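Local coordinates for flagellar hook associated protein type 3 FlgL (Legionella pneumophila subsp. pneumophila, PDB 5YTI) that probably serves as a structural junction protein of the bacterial flagellum, belonging to the flagellin family and found where the hook meets the filament, at residues 279-282 with 283-286; 363-366 with 367-371. All coordinates share one frame; numbering follows the deposited sequence.

In the fold
Both contacts are local, each made within one continuous run of chain, and their centres lie about 79 Å apart on opposite sides of the middle of this elongated molecule. Interaction 1 is a tight turn in the beta domain, leading from strand 272-277 into strand 285-290; it is partly buried, and a carboxylate fastens it to a neighbouring loop. Interaction 2 is a surface contact on helix 316-374, towards the end of the helical part, where repeating backbone bonds and a threonine hydroxyl do the work. They share no element of secondary structure: in the turn an acidic side chain binds main-chain N-H groups, whereas in the helix serine and threonine hydroxyls return to main-chain carbonyls.

Interaction 1: residues 279-282 with 283-286; sequences LPKA and GDSF
Asp284, the last residue of the turn, meets Lys281 twice, once through its side chain and once through its main chain. Its CB points toward 279-282, and with chi1 at -74° the carboxylate swings to the side of its own backbone N, which brings it alongside the Lys281 peptide. There OD2 takes a nearly straight but weak hydrogen bond from the backbone N of Lys281, 3.3 Å long with an angle of 171° at the hydrogen. The second link is also weak: Asp284 N donates to Lys281 O across 3.3 Å and closes the turn. The carboxylate is buried, and its stronger grip lies beyond these residues, since OD2 also accepts from Gly204 N and OD1 from Thr203 N, which ties the turn to the 202-205 loop. With both oxygens occupied, its rotation is fixed.

Ala282 and Gly283 form the exposed corner of the bend. The CB of Ala282 points away from 283-286, so this residue shapes the corner through its backbone. Gly283 has phi 92°, a positive value that glycine adopts readily and that the third position of a type II turn requires. Pro280, itself buried, sets CB 4.0 Å from Asp284 OD2, and its ring also rests on Phe228. Lys281 contributes its backbone here; the amino end of its side chain extends off the turn. Beyond the corner, Gly283 and Asp284 pair through their backbones with Phe228, so the chain joins strand 224-230 as it straightens. The whole is a type II beta turn from Lys281 to Asp284, with glycine at its third position, delivering the chain into strand 285-290 of an antiparallel sheet.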
ATOM      1  N   LEU A 279      11.035 -18.914  23.957  1.00 94.87           N
ATOM      2  CA  LEU A 279      12.361 -18.795  24.565  1.00 95.41           C
ATOM      3  C   LEU A 279      13.432 -18.959  23.487  1.00 93.10           C
ATOM      4  O   LEU A 279      13.746 -20.056  23.063  1.00 94.96           O
ATOM      5  CB  LEU A 279      12.516 -19.808  25.723  1.00 98.72           C
ATOM      6  CG  LEU A 279      11.259 -20.008  26.623  1.00 98.98           C
ATOM      7  N   PRO A 280      13.970 -17.852  22.998  1.00 90.98           N
ATOM      8  CA  PRO A 280      15.051 -17.967  22.040  1.00 93.01           C
ATOM      9  C   PRO A 280      16.357 -18.425  22.675  1.00 97.28           C
ATOM     10  O   PRO A 280      16.476 -18.443  23.901  1.00 96.17           O
ATOM     11  CB  PRO A 280      15.227 -16.535  21.533  1.00 92.55           C
ATOM     12  CG  PRO A 280      14.707 -15.666  22.623  1.00 91.67           C
ATOM     13  CD  PRO A 280      13.608 -16.456  23.272  1.00 90.84           C
ATOM     14  N   LYS A 281      17.314 -18.792  21.821  1.00103.49           N
ATOM     15  CA  LYS A 281      18.713 -19.048  22.199  1.00108.29           C
ATOM     16  C   LYS A 281      19.547 -17.877  21.682  1.00110.14           C
ATOM     17  O   LYS A 281      19.112 -17.184  20.765  1.00113.34           O
ATOM     18  CB  LYS A 281      19.240 -20.320  21.529  1.00109.83           C
ATOM     19  CG  LYS A 281      18.348 -21.538  21.651  1.00110.88           C
ATOM     20  CD  LYS A 281      18.539 -22.232  22.979  1.00113.08           C
ATOM     21  CE  LYS A 281      18.462 -23.727  22.785  1.00115.24           C
ATOM     22  NZ  LYS A 281      18.467 -24.368  24.118  1.00118.33           N
ATOM     23  N   ALA A 282      20.744 -17.666  22.231  1.00110.61           N
ATOM     24  CA  ALA A 282      21.620 -16.603  21.712  1.00109.46           C
ATOM     25  C   ALA A 282      21.889 -16.835  20.230  1.00110.14           C
ATOM     26  O   ALA A 282      21.966 -17.990  19.779  1.00109.75           O
ATOM     27  CB  ALA A 282      22.928 -16.545  22.478  1.00110.06           C
ATOM     28  N   GLY A 283      21.992 -15.740  19.474  1.00108.17           N
ATOM     29  CA  GLY A 283      22.304 -15.808  18.045  1.00108.21           C
ATOM     30  C   GLY A 283      21.096 -15.866  17.126  1.00108.15           C
ATOM     31  O   GLY A 283      21.181 -15.525  15.936  1.00110.34           O
ATOM     32  N   ASP A 284      19.968 -16.321  17.661  1.00106.75           N
ATOM     33  CA  ASP A 284      18.715 -16.245  16.926  1.00104.23           C
ATOM     34  C   ASP A 284      18.513 -14.799  16.503  1.00100.57           C
ATOM     35  O   ASP A 284      18.945 -13.861  17.193  1.00 97.96           O
ATOM     36  CB  ASP A 284      17.544 -16.746  17.781  1.00104.31           C
ATOM     37  CG  ASP A 284      17.542 -18.257  17.936  1.00105.33           C
ATOM     38  OD1 ASP A 284      18.464 -18.894  17.392  1.00110.16           O
ATOM     39  OD2 ASP A 284      16.626 -18.819  18.576  1.00105.58           O
ATOM     40  N   SER A 285      17.888 -14.609  15.349  1.00 97.71           N
ATOM     41  CA  SER A 285      17.698 -13.261  14.841  1.00 94.91           C
ATOM     42  C   SER A 285      16.438 -13.154  14.006  1.00 92.52           C
ATOM     43  O   SER A 285      15.980 -14.142  13.397  1.00 93.16           O
ATOM     44  CB  SER A 285      18.919 -12.806  14.029  1.00 94.40           C
ATOM     45  OG  SER A 285      19.300 -13.783  13.064  1.00 96.04           O
ATOM     46  N   PHE A 286      15.892 -11.941  14.001  1.00 89.02           N
ATOM     47  CA  PHE A 286      14.824 -11.565  13.091  1.00 88.00           C
ATOM     48  C   PHE A 286      15.173 -10.275  12.330  1.00 88.41           C
ATOM     49  O   PHE A 286      15.935  -9.424  12.794  1.00 87.29           O
ATOM     50  CB  PHE A 286      13.513 -11.389  13.857  1.00 87.10           C
ATOM     51  CG  PHE A 286      13.025 -12.641  14.550  1.00 85.68           C
ATOM     52  CD1 PHE A 286      12.321 -13.607  13.863  1.00 86.13           C
ATOM     53  CD2 PHE A 286      13.250 -12.833  15.888  1.00 86.07           C
ATOM     54  CE1 PHE A 286      11.862 -14.757  14.494  1.00 86.42           C
ATOM     55  CE2 PHE A 286      12.790 -13.970  16.526  1.00 86.93           C
ATOM     56  CZ  PHE A 286      12.099 -14.937  15.835  1.00 85.71           C
TER

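Interaction 2: residues 363-366 with 367-371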
ATOM      1  N   LEU A 363     -33.794  17.441 -19.591  1.00107.83           N
ATOM      2  CA  LEU A 363     -34.643  17.102 -20.738  1.00103.08           C
ATOM      3  C   LEU A 363     -36.055  17.657 -20.526  1.00101.19           C
ATOM      4  O   LEU A 363     -36.632  18.275 -21.419  1.00 97.01           O
ATOM      5  CB  LEU A 363     -34.704  15.584 -20.873  1.00102.61           C
ATOM      6  CG  LEU A 363     -35.512  14.947 -21.994  1.00 99.43           C
ATOM      7  CD1 LEU A 363     -34.695  14.975 -23.270  1.00 97.01           C
ATOM      8  CD2 LEU A 363     -35.889  13.519 -21.597  1.00100.69           C
ATOM      9  N   ASP A 364     -36.612  17.430 -19.336  1.00102.39           N
ATOM     10  CA  ASP A 364     -37.893  18.015 -18.979  1.00104.59           C
ATOM     11  C   ASP A 364     -37.784  19.536 -19.284  1.00109.10           C
ATOM     12  O   ASP A 364     -38.766  20.141 -19.737  1.00109.32           O
ATOM     13  CB  ASP A 364     -38.293  17.733 -17.501  1.00106.55           C
ATOM     14  CG  ASP A 364     -38.801  16.252 -17.221  1.00107.53           C
ATOM     15  OD1 ASP A 364     -38.834  15.357 -18.103  1.00106.81           O
ATOM     16  OD2 ASP A 364     -39.169  15.978 -16.053  1.00107.22           O
ATOM     17  N   ILE A 365     -36.594  20.136 -19.081  1.00108.70           N
ATOM     18  CA  ILE A 365     -36.357  21.560 -19.436  1.00107.49           C
ATOM     19  C   ILE A 365     -36.225  21.833 -20.939  1.00104.85           C
ATOM     20  O   ILE A 365     -36.688  22.859 -21.419  1.00105.56           O
ATOM     21  CB  ILE A 365     -35.096  22.149 -18.755  1.00111.29           C
ATOM     22  CG1 ILE A 365     -35.347  22.349 -17.256  1.00117.13           C
ATOM     23  CG2 ILE A 365     -34.702  23.489 -19.392  1.00109.46           C
ATOM     24  CD1 ILE A 365     -34.342  23.248 -16.550  1.00119.15           C
ATOM     25  N   SER A 366     -35.562  20.950 -21.676  1.00101.47           N
ATOM     26  CA  SER A 366     -35.455  21.113 -23.129  1.00 97.48           C
ATOM     27  C   SER A 366     -36.792  20.871 -23.816  1.00 96.90           C
ATOM     28  O   SER A 366     -37.065  21.456 -24.859  1.00102.41           O
ATOM     29  CB  SER A 366     -34.395  20.172 -23.722  1.00 96.78           C
ATOM     30  OG  SER A 366     -33.082  20.501 -23.274  1.00 96.48           O
ATOM     31  N   ALA A 367     -37.622  20.000 -23.260  1.00 95.19           N
ATOM     32  CA  ALA A 367     -38.938  19.788 -23.839  1.00 97.33           C
ATOM     33  C   ALA A 367     -39.758  21.070 -23.745  1.00 98.12           C
ATOM     34  O   ALA A 367     -40.500  21.410 -24.667  1.00102.50           O
ATOM     35  CB  ALA A 367     -39.661  18.650 -23.140  1.00100.17           C
ATOM     36  N   ALA A 368     -39.618  21.781 -22.630  1.00 97.92           N
ATOM     37  CA  ALA A 368     -40.397  22.987 -22.392  1.00100.58           C
ATOM     38  C   ALA A 368     -39.890  24.170 -23.225  1.00102.55           C
ATOM     39  O   ALA A 368     -40.680  25.012 -23.651  1.00104.36           O
ATOM     40  CB  ALA A 368     -40.417  23.330 -20.911  1.00 99.91           C
ATOM     41  N   THR A 369     -38.577  24.228 -23.457  1.00104.28           N
ATOM     42  CA  THR A 369     -37.989  25.180 -24.416  1.00104.61           C
ATOM     43  C   THR A 369     -38.548  24.915 -25.841  1.00106.14           C
ATOM     44  O   THR A 369     -38.783  25.866 -26.592  1.00110.96           O
ATOM     45  CB  THR A 369     -36.419  25.168 -24.386  1.00101.20           C
ATOM     46  OG1 THR A 369     -35.948  25.432 -23.062  1.00 97.84           O
ATOM     47  CG2 THR A 369     -35.821  26.239 -25.285  1.00103.05           C
ATOM     48  N   LEU A 370     -38.790  23.652 -26.206  1.00103.37           N
ATOM     49  CA  LEU A 370     -39.442  23.362 -27.495  1.00107.28           C
ATOM     50  C   LEU A 370     -40.915  23.791 -27.506  1.00107.47           C
ATOM     51  O   LEU A 370     -41.314  24.479 -28.432  1.00108.68           O
ATOM     52  CB  LEU A 370     -39.319  21.882 -27.893  1.00108.62           C
ATOM     53  CG  LEU A 370     -37.955  21.347 -28.359  1.00108.07           C
ATOM     54  CD1 LEU A 370     -38.080  19.861 -28.637  1.00107.14           C
ATOM     55  CD2 LEU A 370     -37.421  22.061 -29.593  1.00109.76           C
ATOM     56  N   LYS A 371     -41.703  23.390 -26.494  1.00107.35           N
ATOM     57  CA  LYS A 371     -43.115  23.815 -26.375  1.00108.96           C
ATOM     58  C   LYS A 371     -43.249  25.348 -26.448  1.00114.51           C
ATOM     59  O   LYS A 371     -44.045  25.848 -27.239  1.00113.58           O
ATOM     60  CB  LYS A 371     -43.770  23.281 -25.092  1.00103.68           C
TER
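Thr369 reaches back one helical turn to Ile365 with both its backbone N and its hydroxyl. Having chi1 near -56° sets OG1 beside the residue's own N and opposite its carbonyl carbon, so the hydroxyl can donate to Ile365 O at 3.1 Å. Thr369 N makes its regular bond to that same oxygen, also at 3.1 Å. The two donors arrive from opposite faces of the carbonyl plane, each tilted out of it, and one acceptor serves both. The hydroxyl thus finds its partner inside the helix, while the CG2 methyl lies anti to the backbone N.

Ser366 uses a similar torsion, chi1 -66°, and its OG likewise turns back along the helix, to Tyr362 O. The surrounding bonds are those of a regular alpha helix, here helix 316-374, in the long helical part of this flagellin-family protein; it lies against helix 49-96, where Leu363 touches Ile59, the buried Ser366 touches Arg55 and Thr369 touches Ile52. Ala367 N donates to Leu363 O across 2.7 Å, and the bond from Ala368 N to Asp364 O is weak at 3.4 Å. One turn on from Ser366, Leu370 N binds Ser366 O at 3.1 Å, and Leu370 CG passes 3.6 Å from the same oxygen, Ser366 O. The Leu370 side chain is about 8 Å from a bound cadmium ion.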